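Local atomic coordinates of DotU family type IV/VI secretion system protein (Acinetobacter baumannii, PDB entry 6Y4R), a protein that forms the cytoplasmic part of TssL, a component of the type VI secretion system that probably belongs to its inner-membrane complex. Residues A[68-73]-A[79-84]; A[109-114]-A[119-124]; A[36-41]-A[61-66]. All blocks are in the same frame, centred on the assembly; numbering follows the deposited sequence.

Contact 1. Residues A[68-73]-A[79-84]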
loop_
_atom_site.group_PDB
_atom_site.type_symbol
_atom_site.label_atom_id
_atom_site.label_comp_id
_atom_site.label_asym_id
_atom_site.label_seq_id
_atom_site.Cartn_x
_atom_site.Cartn_y
_atom_site.Cartn_z
ATOM N N GLU A 68 -4.792 -1.442 -6.629
ATOM C CA GLU A 68 -5.364 -2.761 -6.901
ATOM C C GLU A 68 -6.673 -2.991 -6.166
ATOM O O GLU A 68 -7.529 -3.741 -6.651
ATOM C CB GLU A 68 -4.352 -3.863 -6.586
ATOM C CG GLU A 68 -4.975 -5.252 -6.411
ATOM C CD GLU A 68 -3.986 -6.331 -5.959
ATOM O OE1 GLU A 68 -2.968 -6.510 -6.649
ATOM O OE2 GLU A 68 -4.213 -6.995 -4.919
ATOM N N THR A 69 -6.850 -2.360 -5.009
ATOM C CA THR A 69 -8.138 -2.408 -4.332
ATOM C C THR A 69 -9.229 -1.858 -5.240
ATOM O O THR A 69 -10.320 -2.435 -5.346
ATOM C CB THR A 69 -8.066 -1.618 -3.025
ATOM O OG1 THR A 69 -7.092 -2.211 -2.162
ATOM C CG2 THR A 69 -9.398 -1.597 -2.335
ATOM N N ILE A 70 -8.947 -0.725 -5.890
ATOM C CA ILE A 70 -9.928 -0.063 -6.745
ATOM C C ILE A 70 -10.153 -0.846 -8.036
ATOM O O ILE A 70 -11.293 -1.047 -8.464
ATOM C CB ILE A 70 -9.485 1.379 -7.031
ATOM C CG1 ILE A 70 -9.696 2.240 -5.784
ATOM C CG2 ILE A 70 -10.212 1.922 -8.270
ATOM C CD1 ILE A 70 -9.138 3.604 -5.897
ATOM N N VAL A 71 -9.074 -1.272 -8.698
ATOM C CA VAL A 71 -9.226 -1.893 -10.010
ATOM C C VAL A 71 -9.834 -3.305 -9.938
ATOM O O VAL A 71 -10.467 -3.744 -10.906
ATOM C CB VAL A 71 -7.862 -1.852 -10.751
ATOM C CG1 VAL A 71 -6.853 -2.920 -10.223
ATOM C CG2 VAL A 71 -8.062 -1.954 -12.249
ATOM N N THR A 72 -9.684 -4.027 -8.818
ATOM C CA THR A 72 -10.219 -5.388 -8.685
ATOM C C THR A 72 -11.715 -5.411 -8.372
ATOM O O THR A 72 -12.348 -6.477 -8.448
ATOM C CB THR A 72 -9.462 -6.186 -7.614
ATOM O OG1 THR A 72 -9.349 -5.419 -6.405
ATOM C CG2 THR A 72 -8.080 -6.564 -8.120
ATOM N N GLN A 73 -12.276 -4.281 -7.964
ATOM C CA GLN A 73 -13.680 -4.228 -7.607
ATOM C C GLN A 73 -14.564 -4.676 -8.758
ATOM O O GLN A 73 -14.449 -4.185 -9.880
ATOM C CB GLN A 73 -14.029 -2.804 -7.196
ATOM C CG GLN A 73 -13.450 -2.398 -5.862
ATOM C CD GLN A 73 -13.756 -3.398 -4.744
ATOM O OE1 GLN A 73 -12.910 -3.644 -3.893
ATOM N NE2 GLN A 73 -14.992 -3.910 -4.702
ATOM N N PHE A 79 -18.092 1.443 -11.002
ATOM C CA PHE A 79 -17.757 1.594 -12.414
ATOM C C PHE A 79 -17.246 3.001 -12.728
ATOM O O PHE A 79 -16.292 3.149 -13.494
ATOM C CB PHE A 79 -18.988 1.217 -13.255
ATOM C CG PHE A 79 -18.895 1.560 -14.725
ATOM C CD1 PHE A 79 -19.677 2.582 -15.257
ATOM C CD2 PHE A 79 -18.067 0.837 -15.583
ATOM C CE1 PHE A 79 -19.624 2.899 -16.619
ATOM C CE2 PHE A 79 -18.002 1.139 -16.951
ATOM C CZ PHE A 79 -18.786 2.174 -17.469
ATOM N N ASN A 80 -17.854 4.047 -12.142
ATOM C CA ASN A 80 -17.365 5.405 -12.398
ATOM C C ASN A 80 -16.081 5.729 -11.655
ATOM O O ASN A 80 -15.254 6.480 -12.181
ATOM C CB ASN A 80 -18.418 6.470 -12.067
ATOM C CG ASN A 80 -19.634 6.406 -12.965
ATOM O OD1 ASN A 80 -19.543 5.976 -14.125
ATOM N ND2 ASN A 80 -20.781 6.850 -12.446
ATOM N N LEU A 81 -15.859 5.155 -10.472
ATOM C CA LEU A 81 -14.592 5.413 -9.791
ATOM C C LEU A 81 -13.444 4.710 -10.492
ATOM O O LEU A 81 -12.336 5.254 -10.581
ATOM C CB LEU A 81 -14.667 4.999 -8.328
ATOM C CG LEU A 81 -13.338 4.786 -7.596
ATOM C CD1 LEU A 81 -12.652 6.107 -7.311
ATOM C CD2 LEU A 81 -13.651 4.074 -6.296
ATOM N N GLN A 82 -13.699 3.512 -11.021
ATOM C CA GLN A 82 -12.675 2.805 -11.785
ATOM C C GLN A 82 -12.383 3.531 -13.092
ATOM O O GLN A 82 -11.220 3.685 -13.474
ATOM C CB GLN A 82 -13.113 1.358 -12.024
ATOM C CG GLN A 82 -13.293 0.562 -10.708
ATOM C CD GLN A 82 -13.902 -0.819 -10.905
ATOM O OE1 GLN A 82 -14.843 -0.994 -11.677
ATOM N NE2 GLN A 82 -13.371 -1.803 -10.203
ATOM N N ASN A 83 -13.415 4.037 -13.769
ATOM C CA ASN A 83 -13.197 4.711 -15.049
ATOM C C ASN A 83 -12.427 6.018 -14.915
ATOM O O ASN A 83 -11.742 6.425 -15.863
ATOM C CB ASN A 83 -14.511 4.965 -15.767
ATOM C CG ASN A 83 -15.032 3.742 -16.476
ATOM O OD1 ASN A 83 -14.250 2.894 -16.942
ATOM N ND2 ASN A 83 -16.350 3.672 -16.633
ATOM N N SER A 84 -12.596 6.738 -13.807
ATOM C CA SER A 84 -11.763 7.918 -13.612
ATOM C C SER A 84 -10.358 7.542 -13.133
ATOM O O SER A 84 -9.380 8.217 -13.473
ATOM C CB SER A 84 -12.457 8.913 -12.682
ATOM O OG SER A 84 -12.397 8.516 -11.331
#

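Contact 2. Residues A[109-114]-A[119-124]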
loop_
_atom_site.group_PDB
_atom_site.type_symbol
_atom_site.label_atom_id
_atom_site.label_comp_id
_atom_site.label_asym_id
_atom_site.label_seq_id
_atom_site.Cartn_x
_atom_site.Cartn_y
_atom_site.Cartn_z
ATOM N N GLU A 109 11.445 -8.385 -0.119
ATOM C CA GLU A 109 12.550 -9.295 0.184
ATOM C C GLU A 109 13.793 -8.534 0.628
ATOM O O GLU A 109 14.603 -9.061 1.408
ATOM C CB GLU A 109 12.894 -10.163 -1.035
ATOM C CG GLU A 109 11.750 -10.923 -1.692
ATOM C CD GLU A 109 11.161 -12.025 -0.830
ATOM O OE1 GLU A 109 11.692 -12.303 0.253
ATOM O OE2 GLU A 109 10.120 -12.608 -1.222
ATOM N N GLN A 110 13.974 -7.304 0.124
ATOM C CA GLN A 110 15.064 -6.455 0.598
ATOM C C GLN A 110 14.869 -6.061 2.057
ATOM O O GLN A 110 15.847 -5.993 2.814
ATOM C CB GLN A 110 15.190 -5.195 -0.260
ATOM C CG GLN A 110 15.470 -5.434 -1.727
ATOM C CD GLN A 110 15.506 -4.122 -2.516
ATOM O OE1 GLN A 110 14.508 -3.703 -3.138
ATOM N NE2 GLN A 110 16.668 -3.466 -2.495
ATOM N N LEU A 111 13.609 -5.790 2.470
ATOM C CA LEU A 111 13.333 -5.338 3.836
ATOM C C LEU A 111 13.350 -6.477 4.836
ATOM O O LEU A 111 13.736 -6.275 5.996
ATOM C CB LEU A 111 11.994 -4.626 3.946
ATOM C CG LEU A 111 11.642 -3.527 2.985
ATOM C CD1 LEU A 111 10.124 -3.151 3.128
ATOM C CD2 LEU A 111 12.619 -2.409 3.287
ATOM N N ARG A 112 12.894 -7.664 4.427
ATOM C CA ARG A 112 13.027 -8.821 5.300
ATOM C C ARG A 112 14.498 -9.051 5.605
ATOM O O ARG A 112 14.871 -9.350 6.746
ATOM C CB ARG A 112 12.416 -10.061 4.638
ATOM C CG ARG A 112 10.922 -10.017 4.392
ATOM C CD ARG A 112 10.407 -11.233 3.610
ATOM N NE ARG A 112 10.386 -12.442 4.438
ATOM C CZ ARG A 112 10.241 -13.683 3.975
ATOM N NH1 ARG A 112 10.091 -13.898 2.678
ATOM N NH2 ARG A 112 10.247 -14.710 4.817
ATOM N N SER A 113 15.352 -8.873 4.588
ATOM C CA SER A 113 16.794 -9.063 4.741
ATOM C C SER A 113 17.408 -8.023 5.674
ATOM O O SER A 113 18.373 -8.314 6.393
ATOM C CB SER A 113 17.472 -9.001 3.375
ATOM O OG SER A 113 17.632 -7.658 2.952
ATOM N N ARG A 114 16.931 -6.778 5.602
ATOM C CA ARG A 114 17.480 -5.733 6.457
ATOM C C ARG A 114 16.909 -5.745 7.868
ATOM O O ARG A 114 17.438 -5.026 8.722
ATOM C CB ARG A 114 17.283 -4.344 5.849
ATOM C CG ARG A 114 18.055 -4.123 4.563
ATOM C CD ARG A 114 19.552 -3.993 4.827
ATOM N NE ARG A 114 19.871 -3.076 5.918
ATOM C CZ ARG A 114 19.863 -1.747 5.842
ATOM N NH1 ARG A 114 19.483 -1.131 4.725
ATOM N NH2 ARG A 114 20.188 -1.028 6.913
ATOM N N LEU A 119 12.642 -2.017 9.711
ATOM C CA LEU A 119 11.437 -2.657 10.229
ATOM C C LEU A 119 10.229 -1.742 10.174
ATOM O O LEU A 119 9.095 -2.230 10.114
ATOM C CB LEU A 119 11.677 -3.131 11.660
ATOM C CG LEU A 119 10.493 -3.474 12.570
ATOM C CD1 LEU A 119 9.858 -4.777 12.183
ATOM C CD2 LEU A 119 10.973 -3.550 14.020
ATOM N N ALA A 120 10.433 -0.423 10.223
ATOM C CA ALA A 120 9.300 0.486 10.056
ATOM C C ALA A 120 8.711 0.353 8.658
ATOM O O ALA A 120 7.491 0.286 8.492
ATOM C CB ALA A 120 9.704 1.935 10.343
ATOM N N ALA A 121 9.569 0.302 7.635
ATOM C CA ALA A 121 9.070 0.067 6.283
ATOM C C ALA A 121 8.416 -1.304 6.164
ATOM O O ALA A 121 7.368 -1.446 5.524
ATOM C CB ALA A 121 10.210 0.178 5.268
ATOM N N LEU A 122 8.988 -2.318 6.816
ATOM C CA LEU A 122 8.501 -3.678 6.598
ATOM C C LEU A 122 7.153 -3.901 7.267
ATOM O O LEU A 122 6.350 -4.697 6.774
ATOM C CB LEU A 122 9.562 -4.699 7.038
ATOM C CG LEU A 122 9.247 -6.193 7.125
ATOM C CD1 LEU A 122 9.208 -6.775 5.722
ATOM C CD2 LEU A 122 10.322 -6.876 7.921
ATOM N N GLU A 123 6.873 -3.179 8.355
ATOM C CA GLU A 123 5.550 -3.222 8.980
ATOM C C GLU A 123 4.457 -2.701 8.046
ATOM O O GLU A 123 3.315 -3.174 8.093
ATOM C CB GLU A 123 5.570 -2.390 10.257
ATOM C CG GLU A 123 5.882 -3.142 11.537
ATOM C CD GLU A 123 6.430 -2.221 12.618
ATOM O OE1 GLU A 123 6.655 -1.039 12.299
ATOM O OE2 GLU A 123 6.526 -2.627 13.807
ATOM N N VAL A 124 4.785 -1.702 7.218
ATOM C CA VAL A 124 3.861 -1.180 6.206
ATOM C C VAL A 124 3.605 -2.223 5.117
ATOM O O VAL A 124 2.454 -2.457 4.722
ATOM C CB VAL A 124 4.398 0.150 5.623
ATOM C CG1 VAL A 124 3.633 0.567 4.381
ATOM C CG2 VAL A 124 4.328 1.270 6.659
#

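Contact 3. Residues A[36-41]-A[61-66]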
loop_
_atom_site.group_PDB
_atom_site.type_symbol
_atom_site.label_atom_id
_atom_site.label_comp_id
_atom_site.label_asym_id
_atom_site.label_seq_id
_atom_site.Cartn_x
_atom_site.Cartn_y
_atom_site.Cartn_z
ATOM N N ASP A 36 -2.952 14.396 -1.250
ATOM C CA ASP A 36 -2.603 15.297 -0.159
ATOM C C ASP A 36 -2.272 14.522 1.109
ATOM O O ASP A 36 -1.455 14.982 1.913
ATOM C CB ASP A 36 -3.732 16.298 0.093
ATOM C CG ASP A 36 -3.317 17.431 1.026
ATOM O OD1 ASP A 36 -2.108 17.747 1.090
ATOM O OD2 ASP A 36 -4.202 18.002 1.700
ATOM N N LEU A 37 -2.845 13.328 1.281
ATOM C CA LEU A 37 -2.496 12.526 2.445
ATOM C C LEU A 37 -1.117 11.928 2.312
ATOM O O LEU A 37 -0.465 11.673 3.332
ATOM C CB LEU A 37 -3.466 11.370 2.649
ATOM C CG LEU A 37 -4.890 11.632 3.102
ATOM C CD1 LEU A 37 -5.644 10.319 2.923
ATOM C CD2 LEU A 37 -4.957 12.173 4.528
ATOM N N LEU A 38 -0.671 11.666 1.072
ATOM C CA LEU A 38 0.687 11.161 0.885
ATOM C C LEU A 38 1.740 12.249 1.054
ATOM O O LEU A 38 2.838 11.959 1.533
ATOM C CB LEU A 38 0.845 10.469 -0.478
ATOM C CG LEU A 38 -0.096 9.305 -0.819
ATOM C CD1 LEU A 38 -0.049 8.980 -2.302
ATOM C CD2 LEU A 38 0.255 8.065 0.004
ATOM N N ASN A 39 1.424 13.501 0.718
ATOM C CA ASN A 39 2.354 14.591 1.006
ATOM C C ASN A 39 2.373 14.940 2.494
ATOM O O ASN A 39 3.448 15.192 3.052
ATOM C CB ASN A 39 2.019 15.819 0.163
ATOM C CG ASN A 39 2.194 15.566 -1.326
ATOM O OD1 ASN A 39 1.335 15.941 -2.127
ATOM N ND2 ASN A 39 3.238 14.819 -1.691
ATOM N N ARG A 40 1.197 14.996 3.144
ATOM C CA ARG A 40 1.151 15.072 4.607
ATOM C C ARG A 40 2.009 13.989 5.244
ATOM O O ARG A 40 2.803 14.259 6.153
ATOM C CB ARG A 40 -0.276 14.911 5.126
ATOM C CG ARG A 40 -1.235 15.926 4.648
ATOM C CD ARG A 40 -1.827 16.727 5.762
ATOM N NE ARG A 40 -2.795 17.668 5.208
ATOM C CZ ARG A 40 -3.170 18.799 5.795
ATOM N NH1 ARG A 40 -2.647 19.149 6.967
ATOM N NH2 ARG A 40 -4.063 19.582 5.204
ATOM N N PHE A 41 1.807 12.740 4.814
ATOM C CA PHE A 41 2.588 11.628 5.341
ATOM C C PHE A 41 4.068 11.824 5.121
ATOM O O PHE A 41 4.871 11.485 5.991
ATOM C CB PHE A 41 2.128 10.310 4.699
ATOM C CG PHE A 41 3.155 9.222 4.719
ATOM C CD1 PHE A 41 3.628 8.706 3.538
ATOM C CD2 PHE A 41 3.603 8.660 5.898
ATOM C CE1 PHE A 41 4.566 7.682 3.533
ATOM C CE2 PHE A 41 4.553 7.630 5.885
ATOM C CZ PHE A 41 5.017 7.146 4.711
ATOM N N ALA A 61 4.217 1.270 -1.466
ATOM C CA ALA A 61 3.350 0.160 -1.093
ATOM C C ALA A 61 1.906 0.611 -0.990
ATOM O O ALA A 61 0.991 -0.119 -1.391
ATOM C CB ALA A 61 3.811 -0.443 0.239
ATOM N N PHE A 62 1.672 1.794 -0.421
ATOM C CA PHE A 62 0.299 2.269 -0.282
ATOM C C PHE A 62 -0.320 2.553 -1.646
ATOM O O PHE A 62 -1.514 2.322 -1.849
ATOM C CB PHE A 62 0.257 3.515 0.598
ATOM C CG PHE A 62 -1.099 4.159 0.683
ATOM C CD1 PHE A 62 -1.916 3.914 1.772
ATOM C CD2 PHE A 62 -1.556 5.026 -0.311
ATOM C CE1 PHE A 62 -3.175 4.509 1.867
ATOM C CE2 PHE A 62 -2.821 5.621 -0.226
ATOM C CZ PHE A 62 -3.622 5.365 0.863
ATOM N N CYS A 63 0.467 3.087 -2.581
ATOM C CA CYS A 63 -0.049 3.353 -3.919
ATOM C C CYS A 63 -0.299 2.060 -4.691
ATOM O O CYS A 63 -1.316 1.928 -5.384
ATOM C CB CYS A 63 0.909 4.274 -4.669
ATOM S SG CYS A 63 0.945 5.969 -3.983
ATOM N N ALA A 64 0.605 1.086 -4.584
ATOM C CA ALA A 64 0.330 -0.212 -5.192
ATOM C C ALA A 64 -0.954 -0.819 -4.622
ATOM O O ALA A 64 -1.726 -1.449 -5.354
ATOM C CB ALA A 64 1.525 -1.150 -5.005
ATOM N N LEU A 65 -1.211 -0.609 -3.329
ATOM C CA LEU A 65 -2.345 -1.229 -2.638
ATOM C C LEU A 65 -3.669 -0.546 -2.966
ATOM O O LEU A 65 -4.685 -1.220 -3.171
ATOM C CB LEU A 65 -2.089 -1.231 -1.131
ATOM C CG LEU A 65 -3.232 -1.416 -0.143
ATOM C CD1 LEU A 65 -3.746 -2.837 -0.158
ATOM C CD2 LEU A 65 -2.742 -1.050 1.235
ATOM N N ILE A 66 -3.695 0.792 -2.946
ATOM C CA ILE A 66 -4.906 1.532 -3.309
ATOM C C ILE A 66 -5.259 1.302 -4.775
ATOM O O ILE A 66 -6.441 1.192 -5.124
ATOM C CB ILE A 66 -4.741 3.034 -2.997
ATOM C CG1 ILE A 66 -6.037 3.798 -3.268
ATOM C CG2 ILE A 66 -3.596 3.649 -3.803
ATOM C CD1 ILE A 66 -7.201 3.293 -2.504
#

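Contact 1. Residues A[68-73]-A[79-84]
Leu81 is the first residue of 79-84 to meet the other segment: its CB points toward 68-73, and its CG lies 4.3 Å from the methyl CG2 of Ile70. This apolar touch forms the inner side of the contact. Ile70 continues onto Ile18 of helix 9-19, while Leu81 also rests on Pro24 and Pro27, so the pair joins a larger hydrophobic layer.

Gln82 comes next and carries most of the contact. With CG anti to its carbonyl carbon (chi1 -62°) and the chain extended beyond it, the side chain runs past that of Ile70 in the opposite direction, Gln82 CG lying 4.2 Å from Ile70 CG2. The amide is thereby delivered to the C-terminal end of helix 52-71. There NE2 of Gln82 donates to two backbone carbonyls, Ile70 O at 2.8 Å and Gln73 O at 2.6 Å. The first bond is almost straight, with an N-H...O angle of 172°, and meets the carbonyl almost end-on; the second meets its carbonyl at a C=O...N angle of 121°, a little out of the carbonyl plane. Both acceptors lie close to the plane of the Gln82 amide, as expected when one planar NH2 group serves two partners. The two bonds should fix the rotation of the amide, and they supply one NH2 group to two carbonyls near the C-terminal end of helix 52-71.

The whole is a helix-loop-helix connection in the all-helical DotU/TssL fold: a short loop without regular structure leads from helix 52-71 to the short helix 79-85, and a glutamine of the second helix bridges back to the backbone at the end of the first.

Contact 2. Residues A[109-114]-A[119-124]
Leu111 and Leu122 face each other inside a helical hairpin, in which helices 100-114 and 119-130 are joined by a four-residue loop. The short segments run at 136° to one another, with their axes 9.0 Å apart. The two leucines use different first torsions. In Leu111 CG lies anti to the carbonyl carbon (chi1 -50°), which sends CD1 over the backbone of the partner helix, 3.9 Å from Leu122 CA, while its CD1 and CD2 both come against the methyl of Ala121. In Leu122 CG is instead anti to the backbone N (chi1 171°). CD1 then lies against Leu111 CB and the CG of Arg112.

Arg112 thus has two characters. Its CG lies 3.9 Å from Leu122 CD1, and the side chain also touches Val152 of helix 143-159, whereas the guanidinium group, carried off by a bend at chi3, forms a salt bridge with Glu155 through NE. NH1 adds a weak bond to Glu109 OE1. Helix 143-159 therefore closes over one flank of the hairpin. Between the paired helices, CB of Leu111 and CB of Leu122 lie 3.9 Å apart.

Contact 3. Residues A[36-41]-A[61-66]
Leu38 carries this buried contact, reaching from helix 27-47 to Phe62 and Cys63 of helix 52-71 with both of its methyls. The backbones are well separated, the CA atoms of Leu38 and Phe62 lying 9.0 Å apart, so side chains bridge the interval. CG of Leu38 is anti to the carbonyl carbon (chi1 -56°), and the fork beyond it splits between two targets. CD2 approaches the Phe62 ring obliquely at one side, 3.6 Å from Phe62 CD2 and 3.9 Å from Phe62 CE2. CD1, the other branch, meets the sulfur of the next residue, at 3.6 Å from Cys63 SG. Leu94 of helix 90-95 touches both Leu38 and Cys63, while Ile15 of helix 9-19 packs on Phe62.

One turn farther, Phe41 also directs its CB toward helix 52-71, but its side chain touches Ala58 and Lys59, before 61-66 in the chain. Leu38 and Phe41 thus follow the same face of helix 27-47 along its neighbour. Methyl, aromatic ring and thiol meet in a contact made by dispersion and the exclusion of water, without directional bonds between the segments.

How the contacts relate
Contact 3 lies nearest the centre of the chain, whereas contacts 1 and 2 sit on opposite sides of it, their centres about 29 Å apart. Helix 52-71 threads the set: 61-66 serves contact 3, and its continuation, 68-73, serves contact 1. Contact 2 uses other helices yet meets contact 3 directly, where Val124 CG1 packs 4.3 Å from Ala61 CB. Chemistry follows position. Contacts 2 and 3 are buried and apolar across their interfaces, with a salt-bridged arginine at the margin of contact 2; contact 1, partly buried at a helix end, adds two side-chain-to-backbone hydrogen bonds to an apolar touch. All three join consecutive helices, but the segments of contact 3 are farther apart in sequence.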